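PDB 2PLJ: lysine/ornithine decarboxylase, which catalyses the decarboxylation of lysine and ornithine, giving cadaverine and putrescine, most likely with pyridoxal phosphate as cofactor. Local coordinates for residues S24-D29 and T404-E409; L58-D63 and L88-V93. One frame throughout, in Å; residues are numbered along the deposited sequence.

Near the N terminus, residues 24-29 pair with 404-409, almost at the other end of the modelled chain; contact 1 thus closes a loop of 374 residues. Contact 2 lies wholly within that loop and closes a much smaller one, in which helix 62-75 and strand 79-84 bring the chain from 58-63 to 88-93. Strand 403-407 runs between strands 24-26 and 57-61, parallel to both, so the two contacts share one mixed sheet, and their centres are 8 Å apart. Contact 1 adds the N-terminal strand to this sheet. Contact 2 packs the sheet against the start of helix 91-100, which follows the first strand of the beta/alpha barrel.

Contact 1. Residues S24-D29 and T404-E409; sequences SQSIFD and TIALNE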
ATOM      1  N   SER A  24      -5.999 -13.133  10.461  1.00 24.62           N
ATOM      2  CA  SER A  24      -5.396 -13.380  11.772  1.00 23.73           C
ATOM      3  C   SER A  24      -6.073 -14.495  12.557  1.00 22.99           C
ATOM      4  O   SER A  24      -7.286 -14.696  12.451  1.00 22.71           O
ATOM      5  CB  SER A  24      -5.385 -12.100  12.636  1.00 24.46           C
ATOM      6  OG  SER A  24      -4.554 -12.253  13.800  1.00 26.13           O
ATOM      7  N   GLN A  25      -5.281 -15.207  13.342  1.00 22.17           N
ATOM      8  CA  GLN A  25      -5.851 -16.113  14.371  1.00 21.87           C
ATOM      9  C   GLN A  25      -4.960 -16.191  15.591  1.00 22.34           C
ATOM     10  O   GLN A  25      -3.797 -15.791  15.540  1.00 23.05           O
ATOM     11  CB  GLN A  25      -6.099 -17.515  13.822  1.00 21.26           C
ATOM     12  CG  GLN A  25      -4.842 -18.268  13.369  1.00 21.26           C
ATOM     13  CD  GLN A  25      -5.215 -19.669  12.834  1.00 21.96           C
ATOM     14  OE1 GLN A  25      -5.603 -20.544  13.599  1.00 23.74           O
ATOM     15  NE2 GLN A  25      -5.128 -19.854  11.525  1.00 23.32           N
ATOM     16  N   SER A  26      -5.518 -16.713  16.679  1.00 22.43           N
ATOM     17  CA  SER A  26      -4.802 -16.809  17.950  1.00 23.29           C
ATOM     18  C   SER A  26      -4.455 -18.231  18.348  1.00 24.39           C
ATOM     19  O   SER A  26      -5.253 -19.154  18.101  1.00 24.78           O
ATOM     20  CB  SER A  26      -5.642 -16.174  19.052  1.00 22.72           C
ATOM     21  OG  SER A  26      -5.754 -14.763  18.883  1.00 20.61           O
ATOM     22  N   ILE A  27      -3.278 -18.409  18.951  1.00 23.65           N
ATOM     23  CA  ILE A  27      -2.932 -19.668  19.626  1.00 24.66           C
ATOM     24  C   ILE A  27      -3.172 -19.440  21.100  1.00 25.52           C
ATOM     25  O   ILE A  27      -2.416 -18.706  21.753  1.00 25.58           O
ATOM     26  CB  ILE A  27      -1.470 -20.143  19.395  1.00 24.73           C
ATOM     27  CG1 ILE A  27      -1.224 -20.409  17.905  1.00 26.04           C
ATOM     28  CG2 ILE A  27      -1.166 -21.401  20.261  1.00 24.70           C
ATOM     29  CD1 ILE A  27       0.242 -20.766  17.541  1.00 26.93           C
ATOM     30  N   PHE A  28      -4.244 -20.047  21.613  1.00 24.19           N
ATOM     31  CA  PHE A  28      -4.586 -19.939  23.023  1.00 25.61           C
ATOM     32  C   PHE A  28      -4.117 -21.190  23.769  1.00 27.32           C
ATOM     33  O   PHE A  28      -4.080 -21.223  25.000  1.00 27.55           O
ATOM     34  CB  PHE A  28      -6.094 -19.794  23.179  1.00 24.91           C
ATOM     35  CG  PHE A  28      -6.635 -18.476  22.716  1.00 23.79           C
ATOM     36  CD1 PHE A  28      -6.324 -17.291  23.413  1.00 22.77           C
ATOM     37  CD2 PHE A  28      -7.489 -18.404  21.612  1.00 22.66           C
ATOM     38  CE1 PHE A  28      -6.858 -16.052  22.992  1.00 22.99           C
ATOM     39  CE2 PHE A  28      -8.037 -17.184  21.192  1.00 23.78           C
ATOM     40  CZ  PHE A  28      -7.703 -15.996  21.864  1.00 24.83           C
ATOM     41  N   ASP A  29      -3.785 -22.227  23.014  1.00 29.79           N
ATOM     42  CA  ASP A  29      -3.381 -23.503  23.598  1.00 32.61           C
ATOM     43  C   ASP A  29      -2.343 -24.104  22.667  1.00 34.65           C
ATOM     44  O   ASP A  29      -2.692 -24.785  21.696  1.00 35.68           O
ATOM     45  CB  ASP A  29      -4.613 -24.411  23.761  1.00 32.36           C
ATOM     46  CG  ASP A  29      -4.266 -25.838  24.194  1.00 33.25           C
ATOM     47  OD1 ASP A  29      -3.078 -26.229  24.181  1.00 34.33           O
ATOM     48  OD2 ASP A  29      -5.210 -26.580  24.532  1.00 33.23           O
ATOM     49  N   THR A 404      -1.527 -13.129  10.452  1.00 15.03           N
ATOM     50  CA  THR A 404      -0.956 -12.866  11.767  1.00 15.42           C
ATOM     51  C   THR A 404      -1.336 -13.976  12.759  1.00 15.30           C
ATOM     52  O   THR A 404      -2.505 -14.351  12.870  1.00 16.93           O
ATOM     53  CB  THR A 404      -1.387 -11.466  12.282  1.00 16.11           C
ATOM     54  OG1 THR A 404      -0.798 -10.440  11.456  1.00 17.48           O
ATOM     55  CG2 THR A 404      -0.911 -11.221  13.711  1.00 17.78           C
ATOM     56  N   ILE A 405      -0.346 -14.491  13.472  1.00 14.13           N
ATOM     57  CA  ILE A 405      -0.589 -15.516  14.492  1.00 13.48           C
ATOM     58  C   ILE A 405      -0.298 -14.882  15.859  1.00 13.83           C
ATOM     59  O   ILE A 405       0.837 -14.480  16.119  1.00 13.60           O
ATOM     60  CB  ILE A 405       0.310 -16.763  14.311  1.00 13.83           C
ATOM     61  CG1 ILE A 405       0.231 -17.315  12.868  1.00 14.59           C
ATOM     62  CG2 ILE A 405      -0.107 -17.819  15.342  1.00 14.23           C
ATOM     63  CD1 ILE A 405      -1.178 -17.679  12.432  1.00 14.96           C
ATOM     64  N   ALA A 406      -1.323 -14.781  16.712  1.00 13.09           N
ATOM     65  CA  ALA A 406      -1.174 -14.082  18.005  1.00 14.16           C
ATOM     66  C   ALA A 406      -0.832 -15.112  19.070  1.00 14.64           C
ATOM     67  O   ALA A 406      -1.585 -16.103  19.274  1.00 15.01           O
ATOM     68  CB  ALA A 406      -2.461 -13.333  18.379  1.00 14.13           C
ATOM     69  N   LEU A 407       0.268 -14.845  19.767  1.00 14.63           N
ATOM     70  CA  LEU A 407       0.803 -15.721  20.811  1.00 15.18           C
ATOM     71  C   LEU A 407       0.852 -15.060  22.188  1.00 14.71           C
ATOM     72  O   LEU A 407       1.053 -13.830  22.308  1.00 14.24           O
ATOM     73  CB  LEU A 407       2.243 -16.151  20.442  1.00 15.61           C
ATOM     74  CG  LEU A 407       2.514 -16.605  18.995  1.00 20.09           C
ATOM     75  CD1 LEU A 407       4.014 -16.667  18.707  1.00 23.44           C
ATOM     76  CD2 LEU A 407       1.876 -17.938  18.797  1.00 20.97           C
ATOM     77  N   ASN A 408       0.658 -15.876  23.230  1.00 14.52           N
ATOM     78  CA  ASN A 408       0.934 -15.432  24.609  1.00 14.93           C
ATOM     79  C   ASN A 408       0.016 -14.332  25.118  1.00 15.33           C
ATOM     80  O   ASN A 408       0.389 -13.607  26.058  1.00 15.09           O
ATOM     81  CB  ASN A 408       2.409 -15.022  24.799  1.00 15.29           C
ATOM     82  CG  ASN A 408       3.380 -16.115  24.402  1.00 16.60           C
ATOM     83  OD1 ASN A 408       3.132 -17.315  24.642  1.00 17.50           O
ATOM     84  ND2 ASN A 408       4.483 -15.725  23.758  1.00 18.17           N
ATOM     85  N   GLU A 409      -1.193 -14.222  24.554  1.00 15.25           N
ATOM     86  CA  GLU A 409      -2.143 -13.226  25.074  1.00 16.79           C
ATOM     87  C   GLU A 409      -2.383 -13.398  26.568  1.00 18.35           C
ATOM     88  O   GLU A 409      -2.310 -12.425  27.339  1.00 17.35           O
ATOM     89  CB  GLU A 409      -3.492 -13.222  24.344  1.00 16.11           C
ATOM     90  CG  GLU A 409      -4.407 -12.080  24.861  1.00 15.21           C
ATOM     91  CD  GLU A 409      -5.749 -12.006  24.169  1.00 16.13           C
ATOM     92  OE1 GLU A 409      -5.982 -12.744  23.194  1.00 14.88           O
ATOM     93  OE2 GLU A 409      -6.577 -11.173  24.582  1.00 15.16           O
TER
HETATM   94  O   HOH W   1      -4.442 -14.102  21.246  1.00 16.78           O
HETATM   95  O   HOH W   2      -2.614 -15.851  22.416  1.00 19.55           O
HETATM   96  O   HOH W   3       0.041 -18.574  22.953  1.00 22.05           O
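Glu409 OE1 approaches the edge of the Phe28 ring near its plane, 3.4 Å from CE1, with the carboxylate turned 41° from the ring; Ser26 CB lies against one ring face, offset toward the rim. The negative oxygen thus faces the slightly positive C-H edge rather than the pi cloud. Water 1 joins OE1 to Ser26 OG, and Glu409 OE2 forms a salt bridge with Arg95. The two backbones run parallel. Thr404 O accepts from Gln25 N, Gln25 O from Ala406 N, and Ala406 O from Ile27 N, each bond spanning 2.9 Å. Farther along, waters 2 and 3 both donate to Ile27 O, water 2 accepting from Glu409 N and water 3 from Asn408 N, continuing the link where direct pairing stops. With CG1 anti to the carbonyl carbon (chi1 -62°), Ile27 sends CD1 tightly against Leu407 CD2 (3.5 Å) and onto Ile405 CG2 (3.7 Å), beside Phe53 of helix 40-53. Branched aliphatic chains suit this apolar side. On the other face, the Ala406 methyl lies beside Ser26 OG, and both small side chains touch Val92 of helix 91-100, letting it come close. The pairing is that of neighbouring parallel beta strands, here joining both chain ends in the mixed sheet beside the beta/alpha barrel.

Contact 2. Residues L58-D63 and L88-V93; sequences LLLDCD and LPHPVV
His90, whose ring meets Leu60, accepts the backbone N-H of Val92 at ND1, with Val92 N 3.0 Å away and only 1° out of the ring plane. This is a side-chain N-cap on helix 91-100: the ring nitrogen takes up an amide that the first helical turn cannot satisfy. NE2 is hydrogen-bonded to Ser24 OG, so both nitrogens are engaged and the ring's rotation is fixed. Over one face stands Leu60 CD2, 4.1 Å from the ring centroid and 4° off the normal, a CH-pi contact made almost exactly above the centre. Leu60 comes from the sheet and His90 from the opposite direction; CG of Leu60 is anti to its own backbone N (chi1 164°), which carries the methyls across to the helix. There CD2 also rests on Val93 CG2 (3.8 Å), while CD1 reaches more loosely to Leu88 CD2. Two residues on, where the strand gives way to helix 62-75, Cys62 brings SG close to Val92 CG1 (3.4 Å), a compact, polarisable sulfur suited to a narrow buried seam. Across this seam no hydrogen bond passes; the capping bonds lie within each segment. Asp61 is likewise an N-cap, of helix 62-75, but Asp63 N meets its OD1 (3.0 Å) from above the carboxylate plane; the same oxygen is hydrogen-bonded to Asn408 ND2. Because ND1 acts as an acceptor, His90 is probably neutral with its proton on NE2, its planar edge committed to polar bonds and its face to the hydrocarbon of Leu60.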
ATOM      1  N   LEU A  58       2.914 -13.456  10.117  1.00 12.08           N
ATOM      2  CA  LEU A  58       3.426 -12.469  11.059  1.00 12.71           C
ATOM      3  C   LEU A  58       3.186 -13.047  12.470  1.00 13.79           C
ATOM      4  O   LEU A  58       2.037 -13.302  12.845  1.00 15.51           O
ATOM      5  CB  LEU A  58       2.686 -11.151  10.880  1.00 13.30           C
ATOM      6  CG  LEU A  58       2.964 -10.447   9.552  1.00 13.47           C
ATOM      7  CD1 LEU A  58       1.952  -9.357   9.343  1.00 16.15           C
ATOM      8  CD2 LEU A  58       4.356  -9.814   9.554  1.00 15.92           C
ATOM      9  N   LEU A  59       4.260 -13.275  13.220  1.00 12.83           N
ATOM     10  CA  LEU A  59       4.147 -13.847  14.560  1.00 12.69           C
ATOM     11  C   LEU A  59       4.105 -12.710  15.584  1.00 12.37           C
ATOM     12  O   LEU A  59       5.087 -11.990  15.757  1.00 12.31           O
ATOM     13  CB  LEU A  59       5.290 -14.830  14.861  1.00 12.43           C
ATOM     14  CG  LEU A  59       5.507 -15.931  13.809  1.00 14.12           C
ATOM     15  CD1 LEU A  59       6.659 -16.836  14.252  1.00 13.91           C
ATOM     16  CD2 LEU A  59       4.198 -16.728  13.588  1.00 14.71           C
ATOM     17  N   LEU A  60       2.970 -12.570  16.240  1.00 12.39           N
ATOM     18  CA  LEU A  60       2.758 -11.511  17.226  1.00 12.84           C
ATOM     19  C   LEU A  60       2.914 -12.069  18.641  1.00 13.55           C
ATOM     20  O   LEU A  60       2.192 -12.983  19.063  1.00 12.62           O
ATOM     21  CB  LEU A  60       1.349 -10.936  17.047  1.00 13.23           C
ATOM     22  CG  LEU A  60       0.816 -10.084  18.214  1.00 12.26           C
ATOM     23  CD1 LEU A  60       1.709  -8.812  18.329  1.00 15.33           C
ATOM     24  CD2 LEU A  60      -0.663  -9.722  17.945  1.00 14.68           C
ATOM     25  N   ASP A  61       3.875 -11.512  19.366  1.00 12.84           N
ATOM     26  CA  ASP A  61       4.159 -12.007  20.717  1.00 12.89           C
ATOM     27  C   ASP A  61       3.626 -10.990  21.736  1.00 12.01           C
ATOM     28  O   ASP A  61       4.222  -9.900  21.932  1.00 12.89           O
ATOM     29  CB  ASP A  61       5.667 -12.234  20.902  1.00 13.36           C
ATOM     30  CG  ASP A  61       6.015 -12.808  22.287  1.00 14.59           C
ATOM     31  OD1 ASP A  61       5.092 -12.960  23.127  1.00 14.79           O
ATOM     32  OD2 ASP A  61       7.225 -13.084  22.530  1.00 14.91           O
ATOM     33  N   CYS A  62       2.491 -11.321  22.388  1.00 12.15           N
ATOM     34  CA  CYS A  62       1.883 -10.399  23.380  1.00 13.17           C
ATOM     35  C   CYS A  62       2.778 -10.082  24.588  1.00 12.87           C
ATOM     36  O   CYS A  62       2.584  -9.074  25.253  1.00 13.59           O
ATOM     37  CB  CYS A  62       0.540 -10.932  23.873  1.00 13.29           C
ATOM     38  SG  CYS A  62      -0.648 -10.976  22.493  1.00 16.17           S
ATOM     39  N   ASP A  63       3.728 -10.962  24.885  1.00 13.19           N
ATOM     40  CA  ASP A  63       4.691 -10.687  25.975  1.00 13.55           C
ATOM     41  C   ASP A  63       5.492  -9.433  25.637  1.00 12.87           C
ATOM     42  O   ASP A  63       5.823  -8.614  26.514  1.00 13.56           O
ATOM     43  CB  ASP A  63       5.645 -11.879  26.146  1.00 12.79           C
ATOM     44  CG  ASP A  63       4.993 -13.066  26.834  1.00 16.08           C
ATOM     45  OD1 ASP A  63       4.041 -12.886  27.644  1.00 16.50           O
ATOM     46  OD2 ASP A  63       5.492 -14.187  26.602  1.00 18.69           O
ATOM     47  N   LEU A  88      -0.659  -0.634  14.245  1.00 12.80           N
ATOM     48  CA  LEU A  88      -1.021  -2.070  14.375  1.00 13.78           C
ATOM     49  C   LEU A  88      -2.372  -2.124  15.100  1.00 14.10           C
ATOM     50  O   LEU A  88      -2.410  -2.231  16.315  1.00 15.18           O
ATOM     51  CB  LEU A  88       0.064  -2.883  15.117  1.00 14.16           C
ATOM     52  CG  LEU A  88      -0.277  -4.376  15.202  1.00 14.77           C
ATOM     53  CD1 LEU A  88      -0.504  -4.985  13.772  1.00 17.74           C
ATOM     54  CD2 LEU A  88       0.798  -5.138  15.992  1.00 13.73           C
ATOM     55  N   PRO A  89      -3.469  -1.939  14.343  1.00 14.82           N
ATOM     56  CA  PRO A  89      -4.817  -1.878  14.922  1.00 15.18           C
ATOM     57  C   PRO A  89      -5.382  -3.272  15.122  1.00 15.96           C
ATOM     58  O   PRO A  89      -6.369  -3.659  14.462  1.00 18.06           O
ATOM     59  CB  PRO A  89      -5.599  -1.109  13.846  1.00 15.39           C
ATOM     60  CG  PRO A  89      -4.984  -1.564  12.535  1.00 16.45           C
ATOM     61  CD  PRO A  89      -3.492  -1.688  12.878  1.00 15.30           C
ATOM     62  N   HIS A  90      -4.749  -4.047  16.001  1.00 16.04           N
ATOM     63  CA  HIS A  90      -5.033  -5.480  16.092  1.00 15.28           C
ATOM     64  C   HIS A  90      -5.823  -5.746  17.370  1.00 14.54           C
ATOM     65  O   HIS A  90      -5.422  -5.333  18.452  1.00 14.74           O
ATOM     66  CB  HIS A  90      -3.726  -6.261  16.085  1.00 15.70           C
ATOM     67  CG  HIS A  90      -3.901  -7.738  15.932  1.00 16.14           C
ATOM     68  ND1 HIS A  90      -4.597  -8.497  16.849  1.00 15.07           N
ATOM     69  CD2 HIS A  90      -3.437  -8.597  14.995  1.00 17.61           C
ATOM     70  CE1 HIS A  90      -4.596  -9.763  16.458  1.00 15.63           C
ATOM     71  NE2 HIS A  90      -3.893  -9.854  15.336  1.00 17.82           N
ATOM     72  N   PRO A  91      -6.952  -6.455  17.255  1.00 14.41           N
ATOM     73  CA  PRO A  91      -7.813  -6.644  18.446  1.00 15.23           C
ATOM     74  C   PRO A  91      -7.080  -7.322  19.631  1.00 13.95           C
ATOM     75  O   PRO A  91      -7.346  -6.981  20.788  1.00 13.20           O
ATOM     76  CB  PRO A  91      -8.948  -7.549  17.951  1.00 15.87           C
ATOM     77  CG  PRO A  91      -8.716  -7.780  16.509  1.00 18.42           C
ATOM     78  CD  PRO A  91      -7.469  -7.105  16.035  1.00 15.17           C
ATOM     79  N   VAL A  92      -6.175  -8.245  19.335  1.00 13.42           N
ATOM     80  CA  VAL A  92      -5.396  -8.892  20.410  1.00 13.67           C
ATOM     81  C   VAL A  92      -4.453  -7.898  21.105  1.00 12.63           C
ATOM     82  O   VAL A  92      -4.326  -7.904  22.328  1.00 12.65           O
ATOM     83  CB  VAL A  92      -4.632 -10.104  19.902  1.00 14.02           C
ATOM     84  CG1 VAL A  92      -3.685 -10.626  21.010  1.00 15.52           C
ATOM     85  CG2 VAL A  92      -5.628 -11.214  19.546  1.00 14.38           C
ATOM     86  N   VAL A  93      -3.866  -7.002  20.323  1.00 12.63           N
ATOM     87  CA  VAL A  93      -3.025  -5.939  20.897  1.00 13.09           C
ATOM     88  C   VAL A  93      -3.878  -5.024  21.816  1.00 13.51           C
ATOM     89  O   VAL A  93      -3.460  -4.656  22.935  1.00 13.06           O
ATOM     90  CB  VAL A  93      -2.288  -5.148  19.789  1.00 12.31           C
ATOM     91  CG1 VAL A  93      -1.603  -3.901  20.403  1.00 12.96           C
ATOM     92  CG2 VAL A  93      -1.267  -6.086  19.046  1.00 14.78           C
TER